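Local coordinates for peptidoglycan-recognition protein LC (Drosophila melanogaster, PDB 2F2L) that senses bacterial peptidoglycan as an immune receptor and activates the imd/Relish pathway of the humoral response against Gram-negative bacteria, at residues I132-L144 with A155-S167. Sequence-based numbering, arbitrary orientation.
With HSQ (2-acetylamino-2-deoxy-alpha-L-idopyranose), chain D.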
ATOM      1  N   ILE A 132       2.775  -6.067  26.074  1.00 19.18           N
ATOM      2  CA  ILE A 132       4.196  -6.204  26.436  1.00 19.01           C
ATOM      3  C   ILE A 132       4.283  -6.419  27.943  1.00 18.95           C
ATOM      4  O   ILE A 132       3.643  -5.690  28.695  1.00 19.10           O
ATOM      5  CB  ILE A 132       4.989  -4.948  26.013  1.00 18.78           C
ATOM      6  CG1 ILE A 132       4.893  -4.761  24.498  1.00 18.43           C
ATOM      7  CG2 ILE A 132       6.445  -5.062  26.436  1.00 19.09           C
ATOM      8  CD1 ILE A 132       5.548  -3.492  23.988  1.00 18.73           C
ATOM      9  N   ALA A 133       5.047  -7.418  28.390  1.00 19.19           N
ATOM     10  CA  ALA A 133       5.185  -7.683  29.830  1.00 19.28           C
ATOM     11  C   ALA A 133       5.933  -6.506  30.485  1.00 19.42           C
ATOM     12  O   ALA A 133       6.870  -5.983  29.876  1.00 19.41           O
ATOM     13  CB  ALA A 133       5.931  -8.987  30.069  1.00 19.53           C
ATOM     14  N   PRO A 134       5.507  -6.065  31.695  1.00 19.40           N
ATOM     15  CA  PRO A 134       6.240  -4.977  32.365  1.00 19.59           C
ATOM     16  C   PRO A 134       7.759  -5.193  32.425  1.00 19.60           C
ATOM     17  O   PRO A 134       8.509  -4.234  32.362  1.00 20.11           O
ATOM     18  CB  PRO A 134       5.638  -4.941  33.781  1.00 19.90           C
ATOM     19  CG  PRO A 134       4.301  -5.569  33.668  1.00 19.94           C
ATOM     20  CD  PRO A 134       4.329  -6.500  32.471  1.00 19.38           C
ATOM     21  N   SER A 135       8.211  -6.436  32.514  1.00 19.43           N
ATOM     22  CA  SER A 135       9.640  -6.719  32.608  1.00 19.77           C
ATOM     23  C   SER A 135      10.242  -7.105  31.269  1.00 19.57           C
ATOM     24  O   SER A 135      11.127  -7.943  31.212  1.00 19.71           O
ATOM     25  CB  SER A 135       9.865  -7.863  33.597  1.00 19.83           C
ATOM     26  OG  SER A 135       9.340  -9.058  33.046  1.00 21.52           O
ATOM     27  N   TYR A 136       9.766  -6.496  30.187  1.00 19.93           N
ATOM     28  CA  TYR A 136      10.234  -6.855  28.842  1.00 19.45           C
ATOM     29  C   TYR A 136      11.708  -6.535  28.629  1.00 19.22           C
ATOM     30  O   TYR A 136      12.264  -5.615  29.237  1.00 18.86           O
ATOM     31  CB  TYR A 136       9.438  -6.127  27.756  1.00 19.22           C
ATOM     32  CG  TYR A 136       9.653  -4.624  27.721  1.00 19.48           C
ATOM     33  CD1 TYR A 136      10.572  -4.051  26.851  1.00 19.27           C
ATOM     34  CD2 TYR A 136       8.929  -3.772  28.560  1.00 19.09           C
ATOM     35  CE1 TYR A 136      10.778  -2.678  26.827  1.00 19.00           C
ATOM     36  CE2 TYR A 136       9.125  -2.400  28.538  1.00 19.87           C
ATOM     37  CZ  TYR A 136      10.053  -1.854  27.672  1.00 19.62           C
ATOM     38  OH  TYR A 136      10.235  -0.480  27.640  1.00 19.34           O
ATOM     39  N   ARG A 137      12.307  -7.290  27.720  1.00 18.74           N
ATOM     40  CA  ARG A 137      13.593  -6.968  27.150  1.00 19.36           C
ATOM     41  C   ARG A 137      13.399  -6.344  25.749  1.00 19.02           C
ATOM     42  O   ARG A 137      12.610  -6.842  24.930  1.00 18.64           O
ATOM     43  CB  ARG A 137      14.411  -8.255  27.084  1.00 19.55           C
ATOM     44  CG  ARG A 137      15.620  -8.202  26.212  1.00 21.02           C
ATOM     45  CD  ARG A 137      16.304  -9.576  26.184  1.00 21.92           C
ATOM     46  NE  ARG A 137      17.487  -9.558  25.327  1.00 23.45           N
ATOM     47  CZ  ARG A 137      18.103 -10.630  24.848  1.00 23.94           C
ATOM     48  NH1 ARG A 137      17.635 -11.852  25.096  1.00 24.59           N
ATOM     49  NH2 ARG A 137      19.183 -10.462  24.089  1.00 23.98           N
ATOM     50  N   PHE A 138      14.104  -5.241  25.494  1.00 18.90           N
ATOM     51  CA  PHE A 138      14.156  -4.595  24.173  1.00 18.43           C
ATOM     52  C   PHE A 138      15.567  -4.865  23.648  1.00 18.36           C
ATOM     53  O   PHE A 138      16.559  -4.600  24.344  1.00 18.19           O
ATOM     54  CB  PHE A 138      13.864  -3.098  24.338  1.00 18.93           C
ATOM     55  CG  PHE A 138      13.740  -2.304  23.042  1.00 19.22           C
ATOM     56  CD1 PHE A 138      13.292  -2.880  21.856  1.00 18.91           C
ATOM     57  CD2 PHE A 138      14.026  -0.945  23.044  1.00 20.60           C
ATOM     58  CE1 PHE A 138      13.180  -2.127  20.688  1.00 18.76           C
ATOM     59  CE2 PHE A 138      13.916  -0.180  21.875  1.00 20.61           C
ATOM     60  CZ  PHE A 138      13.478  -0.774  20.696  1.00 19.14           C
ATOM     61  N   THR A 139      15.680  -5.451  22.462  1.00 17.87           N
ATOM     62  CA  THR A 139      17.003  -5.806  21.927  1.00 17.52           C
ATOM     63  C   THR A 139      17.114  -5.635  20.424  1.00 17.00           C
ATOM     64  O   THR A 139      16.126  -5.396  19.745  1.00 16.73           O
ATOM     65  CB  THR A 139      17.408  -7.249  22.304  1.00 17.35           C
ATOM     66  OG1 THR A 139      18.806  -7.443  22.038  1.00 20.22           O
ATOM     67  CG2 THR A 139      16.628  -8.260  21.553  1.00 17.98           C
ATOM     68  N   ALA A 140      18.343  -5.760  19.933  1.00 16.68           N
ATOM     69  CA  ALA A 140      18.646  -5.672  18.522  1.00 16.48           C
ATOM     70  C   ALA A 140      18.483  -7.024  17.882  1.00 16.10           C
ATOM     71  O   ALA A 140      18.936  -8.056  18.417  1.00 15.54           O
ATOM     72  CB  ALA A 140      20.067  -5.170  18.314  1.00 16.56           C
ATOM     73  N   SER A 141      17.849  -7.012  16.716  1.00 15.70           N
ATOM     74  CA  SER A 141      17.783  -8.189  15.875  1.00 15.84           C
ATOM     75  C   SER A 141      19.172  -8.765  15.605  1.00 15.61           C
ATOM     76  O   SER A 141      19.329  -9.980  15.525  1.00 14.44           O
ATOM     77  CB  SER A 141      17.055  -7.871  14.564  1.00 15.97           C
ATOM     78  OG  SER A 141      17.760  -6.913  13.801  1.00 17.19           O
ATOM     79  N   SER A 142      20.178  -7.895  15.501  1.00 15.97           N
ATOM     80  CA  SER A 142      21.530  -8.326  15.185  1.00 16.50           C
ATOM     81  C   SER A 142      22.229  -9.036  16.347  1.00 16.78           C
ATOM     82  O   SER A 142      23.101  -9.866  16.125  1.00 16.59           O
ATOM     83  CB  SER A 142      22.388  -7.139  14.742  1.00 16.71           C
ATOM     84  OG  SER A 142      22.480  -6.180  15.768  1.00 17.04           O
ATOM     85  N   LYS A 143      21.866  -8.686  17.575  1.00 17.21           N
ATOM     86  CA  LYS A 143      22.392  -9.372  18.757  1.00 17.58           C
ATOM     87  C   LYS A 143      21.866 -10.809  18.780  1.00 17.84           C
ATOM     88  O   LYS A 143      22.593 -11.738  19.099  1.00 17.43           O
ATOM     89  CB  LYS A 143      22.004  -8.617  20.037  1.00 17.47           C
ATOM     90  CG  LYS A 143      22.250  -9.386  21.339  1.00 18.09           C
ATOM     91  CD  LYS A 143      22.472  -8.460  22.548  1.00 17.87           C
ATOM     92  CE  LYS A 143      22.660  -9.267  23.842  1.00 18.77           C
ATOM     93  NZ  LYS A 143      23.638  -8.650  24.810  1.00 18.40           N
ATOM     94  N   LEU A 144      20.602 -10.980  18.403  1.00 18.10           N
ATOM     95  CA  LEU A 144      19.958 -12.293  18.398  1.00 18.76           C
ATOM     96  C   LEU A 144      20.515 -13.205  17.304  1.00 19.35           C
ATOM     97  O   LEU A 144      20.666 -14.412  17.505  1.00 19.76           O
ATOM     98  CB  LEU A 144      18.436 -12.130  18.224  1.00 18.83           C
ATOM     99  CG  LEU A 144      17.693 -11.439  19.365  1.00 18.98           C
ATOM    100  CD1 LEU A 144      16.212 -11.237  19.002  1.00 18.89           C
ATOM    101  CD2 LEU A 144      17.822 -12.228  20.663  1.00 19.80           C
ATOM    102  N   ALA A 155      24.296   2.258  14.340  1.00 18.44           N
ATOM    103  CA  ALA A 155      23.918   3.589  14.816  1.00 18.32           C
ATOM    104  C   ALA A 155      22.515   3.614  15.423  1.00 18.32           C
ATOM    105  O   ALA A 155      22.243   4.381  16.346  1.00 18.59           O
ATOM    106  CB  ALA A 155      24.061   4.616  13.715  1.00 18.57           C
ATOM    107  N   LEU A 156      21.623   2.771  14.917  1.00 18.12           N
ATOM    108  CA  LEU A 156      20.291   2.627  15.504  1.00 17.81           C
ATOM    109  C   LEU A 156      20.401   2.038  16.909  1.00 17.39           C
ATOM    110  O   LEU A 156      19.888   2.619  17.873  1.00 17.09           O
ATOM    111  CB  LEU A 156      19.399   1.730  14.622  1.00 17.99           C
ATOM    112  CG  LEU A 156      18.040   1.299  15.181  1.00 18.07           C
ATOM    113  CD1 LEU A 156      17.134   2.500  15.388  1.00 17.68           C
ATOM    114  CD2 LEU A 156      17.381   0.279  14.270  1.00 17.13           C
ATOM    115  N   TYR A 157      21.089   0.904  17.025  1.00 16.84           N
ATOM    116  CA  TYR A 157      21.116   0.163  18.290  1.00 17.32           C
ATOM    117  C   TYR A 157      21.878   0.899  19.396  1.00 17.48           C
ATOM    118  O   TYR A 157      21.511   0.800  20.561  1.00 17.06           O
ATOM    119  CB  TYR A 157      21.703  -1.232  18.089  1.00 17.61           C
ATOM    120  CG  TYR A 157      21.000  -2.022  17.003  1.00 17.84           C
ATOM    121  CD1 TYR A 157      19.609  -2.102  16.961  1.00 17.34           C
ATOM    122  CD2 TYR A 157      21.726  -2.701  16.023  1.00 18.57           C
ATOM    123  CE1 TYR A 157      18.962  -2.836  15.986  1.00 18.08           C
ATOM    124  CE2 TYR A 157      21.080  -3.426  15.025  1.00 17.94           C
ATOM    125  CZ  TYR A 157      19.700  -3.487  15.016  1.00 18.07           C
ATOM    126  OH  TYR A 157      19.042  -4.203  14.037  1.00 18.81           O
ATOM    127  N   ALA A 158      22.913   1.645  19.011  1.00 17.10           N
ATOM    128  CA  ALA A 158      23.680   2.480  19.945  1.00 17.70           C
ATOM    129  C   ALA A 158      22.809   3.544  20.610  1.00 17.79           C
ATOM    130  O   ALA A 158      23.068   3.941  21.742  1.00 17.25           O
ATOM    131  CB  ALA A 158      24.850   3.138  19.223  1.00 16.99           C
ATOM    132  N   SER A 159      21.763   3.980  19.903  1.00 18.28           N
ATOM    133  CA  SER A 159      20.819   4.977  20.421  1.00 18.89           C
ATOM    134  C   SER A 159      19.958   4.474  21.588  1.00 19.23           C
ATOM    135  O   SER A 159      19.424   5.282  22.354  1.00 19.11           O
ATOM    136  CB  SER A 159      19.918   5.487  19.283  1.00 19.02           C
ATOM    137  OG  SER A 159      20.703   5.855  18.148  1.00 19.04           O
ATOM    138  N   PHE A 160      19.821   3.153  21.719  1.00 19.81           N
ATOM    139  CA  PHE A 160      19.074   2.540  22.827  1.00 20.45           C
ATOM    140  C   PHE A 160      19.972   1.928  23.902  1.00 21.04           C
ATOM    141  O   PHE A 160      19.485   1.397  24.894  1.00 21.34           O
ATOM    142  CB  PHE A 160      18.161   1.426  22.304  1.00 20.32           C
ATOM    143  CG  PHE A 160      17.219   1.864  21.237  1.00 19.76           C
ATOM    144  CD1 PHE A 160      16.304   2.873  21.475  1.00 19.19           C
ATOM    145  CD2 PHE A 160      17.227   1.245  19.997  1.00 20.63           C
ATOM    146  CE1 PHE A 160      15.418   3.268  20.495  1.00 20.43           C
ATOM    147  CE2 PHE A 160      16.347   1.625  19.013  1.00 19.72           C
ATOM    148  CZ  PHE A 160      15.432   2.637  19.259  1.00 20.17           C
ATOM    149  N   ALA A 161      21.281   2.021  23.715  1.00 22.07           N
ATOM    150  CA  ALA A 161      22.241   1.306  24.568  1.00 22.35           C
ATOM    151  C   ALA A 161      22.132   1.616  26.064  1.00 22.32           C
ATOM    152  O   ALA A 161      22.357   0.733  26.890  1.00 22.35           O
ATOM    153  CB  ALA A 161      23.668   1.550  24.073  1.00 22.75           C
ATOM    154  N   ASN A 162      21.775   2.849  26.413  1.00 22.86           N
ATOM    155  CA  ASN A 162      21.597   3.230  27.823  1.00 23.47           C
ATOM    156  C   ASN A 162      20.171   3.118  28.378  1.00 22.55           C
ATOM    157  O   ASN A 162      19.927   3.506  29.514  1.00 22.22           O
ATOM    158  CB  ASN A 162      22.194   4.625  28.120  1.00 23.91           C
ATOM    159  CG  ASN A 162      21.589   5.756  27.278  1.00 26.69           C
ATOM    160  OD1 ASN A 162      20.689   5.550  26.462  1.00 26.04           O
ATOM    161  ND2 ASN A 162      22.149   6.962  27.448  1.00 29.51           N
ATOM    162  N   TRP A 163      19.237   2.550  27.608  1.00 22.06           N
ATOM    163  CA  TRP A 163      17.863   2.393  28.084  1.00 21.67           C
ATOM    164  C   TRP A 163      17.768   1.206  29.030  1.00 21.26           C
ATOM    165  O   TRP A 163      18.362   0.163  28.781  1.00 20.10           O
ATOM    166  CB  TRP A 163      16.895   2.184  26.919  1.00 21.49           C
ATOM    167  CG  TRP A 163      16.689   3.381  26.060  1.00 21.04           C
ATOM    168  CD1 TRP A 163      17.531   4.450  25.903  1.00 21.16           C
ATOM    169  CD2 TRP A 163      15.571   3.622  25.207  1.00 21.21           C
ATOM    170  NE1 TRP A 163      16.993   5.348  25.008  1.00 21.55           N
ATOM    171  CE2 TRP A 163      15.789   4.863  24.566  1.00 21.36           C
ATOM    172  CE3 TRP A 163      14.397   2.906  24.915  1.00 21.34           C
ATOM    173  CZ2 TRP A 163      14.877   5.403  23.652  1.00 21.54           C
ATOM    174  CZ3 TRP A 163      13.492   3.451  24.010  1.00 20.99           C
ATOM    175  CH2 TRP A 163      13.739   4.680  23.390  1.00 21.09           C
ATOM    176  N   THR A 164      16.990   1.364  30.094  1.00 21.13           N
ATOM    177  CA  THR A 164      16.958   0.372  31.172  1.00 21.52           C
ATOM    178  C   THR A 164      16.511  -1.025  30.723  1.00 21.21           C
ATOM    179  O   THR A 164      17.034  -2.024  31.212  1.00 21.35           O
ATOM    180  CB  THR A 164      16.077   0.845  32.359  1.00 21.57           C
ATOM    181  OG1 THR A 164      14.780   1.214  31.891  1.00 24.01           O
ATOM    182  CG2 THR A 164      16.694   2.048  33.045  1.00 22.30           C
ATOM    183  N   HIS A 165      15.565  -1.095  29.791  1.00 20.82           N
ATOM    184  CA  HIS A 165      15.053  -2.386  29.285  1.00 20.84           C
ATOM    185  C   HIS A 165      15.883  -3.012  28.145  1.00 20.88           C
ATOM    186  O   HIS A 165      15.599  -4.124  27.712  1.00 19.97           O
ATOM    187  CB  HIS A 165      13.595  -2.232  28.829  1.00 20.15           C
ATOM    188  CG  HIS A 165      12.613  -2.173  29.952  1.00 18.37           C
ATOM    189  ND1 HIS A 165      12.018  -3.298  30.478  1.00 17.34           N
ATOM    190  CD2 HIS A 165      12.102  -1.124  30.635  1.00 17.21           C
ATOM    191  CE1 HIS A 165      11.194  -2.946  31.446  1.00 17.81           C
ATOM    192  NE2 HIS A 165      11.226  -1.631  31.562  1.00 17.17           N
ATOM    193  N   TRP A 166      16.911  -2.306  27.681  1.00 21.55           N
ATOM    194  CA  TRP A 166      17.728  -2.747  26.551  1.00 22.35           C
ATOM    195  C   TRP A 166      18.702  -3.855  26.946  1.00 23.17           C
ATOM    196  O   TRP A 166      19.352  -3.784  27.992  1.00 23.30           O
ATOM    197  CB  TRP A 166      18.492  -1.554  25.950  1.00 22.02           C
ATOM    198  CG  TRP A 166      19.306  -1.880  24.747  1.00 21.13           C
ATOM    199  CD1 TRP A 166      20.649  -2.081  24.691  1.00 20.81           C
ATOM    200  CD2 TRP A 166      18.822  -2.021  23.415  1.00 21.35           C
ATOM    201  NE1 TRP A 166      21.035  -2.353  23.402  1.00 20.78           N
ATOM    202  CE2 TRP A 166      19.926  -2.328  22.599  1.00 21.25           C
ATOM    203  CE3 TRP A 166      17.553  -1.948  22.835  1.00 20.97           C
ATOM    204  CZ2 TRP A 166      19.800  -2.541  21.222  1.00 20.96           C
ATOM    205  CZ3 TRP A 166      17.434  -2.155  21.472  1.00 20.84           C
ATOM    206  CH2 TRP A 166      18.546  -2.455  20.686  1.00 20.89           C
ATOM    207  N   SER A 167      18.787  -4.889  26.111  1.00 24.26           N
ATOM    208  CA  SER A 167      19.816  -5.928  26.233  1.00 24.96           C
ATOM    209  C   SER A 167      20.567  -6.065  24.907  1.00 25.89           C
ATOM    210  O   SER A 167      21.784  -6.292  24.895  1.00 26.68           O
ATOM    211  CB  SER A 167      19.194  -7.270  26.598  1.00 25.59           C
ATOM    212  OG  SER A 167      18.555  -7.221  27.865  1.00 27.28           O
ATOM    213  OXT SER A 167      19.988  -5.951  23.815  1.00 26.61           O
TER
HETATM  214  C1  HSQ D 999      21.266   8.027  27.883  1.00 48.26           C
HETATM  215  C2  HSQ D 999      20.170   8.416  28.865  1.00 55.19           C
HETATM  216  C3  HSQ D 999      20.061   9.933  29.122  1.00 56.46           C
HETATM  217  C4  HSQ D 999      21.105  10.853  28.464  1.00 56.10           C
HETATM  218  C5  HSQ D 999      21.856  10.234  27.279  1.00 55.53           C
HETATM  219  C6  HSQ D 999      21.973  11.128  26.044  1.00 56.39           C
HETATM  220  C7  HSQ D 999      17.828   7.670  29.090  1.00 60.97           C
HETATM  221  C8  HSQ D 999      16.973   8.852  29.476  1.00 61.47           C
HETATM  222  N2  HSQ D 999      18.902   7.923  28.330  1.00 58.37           N
HETATM  223  O3  HSQ D 999      20.090  10.168  30.519  1.00 58.44           O
HETATM  224  O4  HSQ D 999      20.490  12.070  28.098  1.00 56.66           O
HETATM  225  O5  HSQ D 999      21.254   9.025  26.880  1.00 51.98           O
HETATM  226  O6  HSQ D 999      22.796  10.468  25.102  1.00 57.10           O
HETATM  227  O7  HSQ D 999      17.524   6.526  29.454  1.00 62.74           O
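With chi1 at 67°, Y136 sets CG between its backbone N and carbonyl carbon, while H165 swings CG opposite its carbonyl carbon; the two rings thereby form an offset stack, centroids 3.8 Å apart and planes within 3° of parallel. The imidazole is also pinned in its own plane: H165 ND1 donates to Y136 O at 2.6 Å, in the carbonyl plane, so stack and bond together fix the ring's rotation. Beside it the C-terminal tail of this extracellular amidase-like domain makes a single beta bridge, F138 with W166, to strand 136-140 at one edge of the sheet, F138 N bonding to H165 O and S167 N to F138 O at 2.9 Å. F138, F160 and W166 form an aromatic cluster: the edge of W166 points at the face of F138, planes at 88°, and the edge of F138 at the face of F160. T139 CA lies over the W166 six-membered ring, and A140 CB sits over the Y157 ring, 3.4 Å from its centroid; Y157 OH bonds to F151 O. The chain terminus is held by two side chains: T139 OG1 donates to S167 OXT at 2.6 Å, and K143 NZ reaches S167 O at 3.0 Å. R137 NH2 stays 4.6 Å from S167 OXT, too far for a salt bridge. The tail is thus fastened by aromatic packing together with backbone and side-chain hydrogen bonds, while lysine, hydroxyl and nearby guanidinium probably help stabilise the negative charge of its terminal carboxylate.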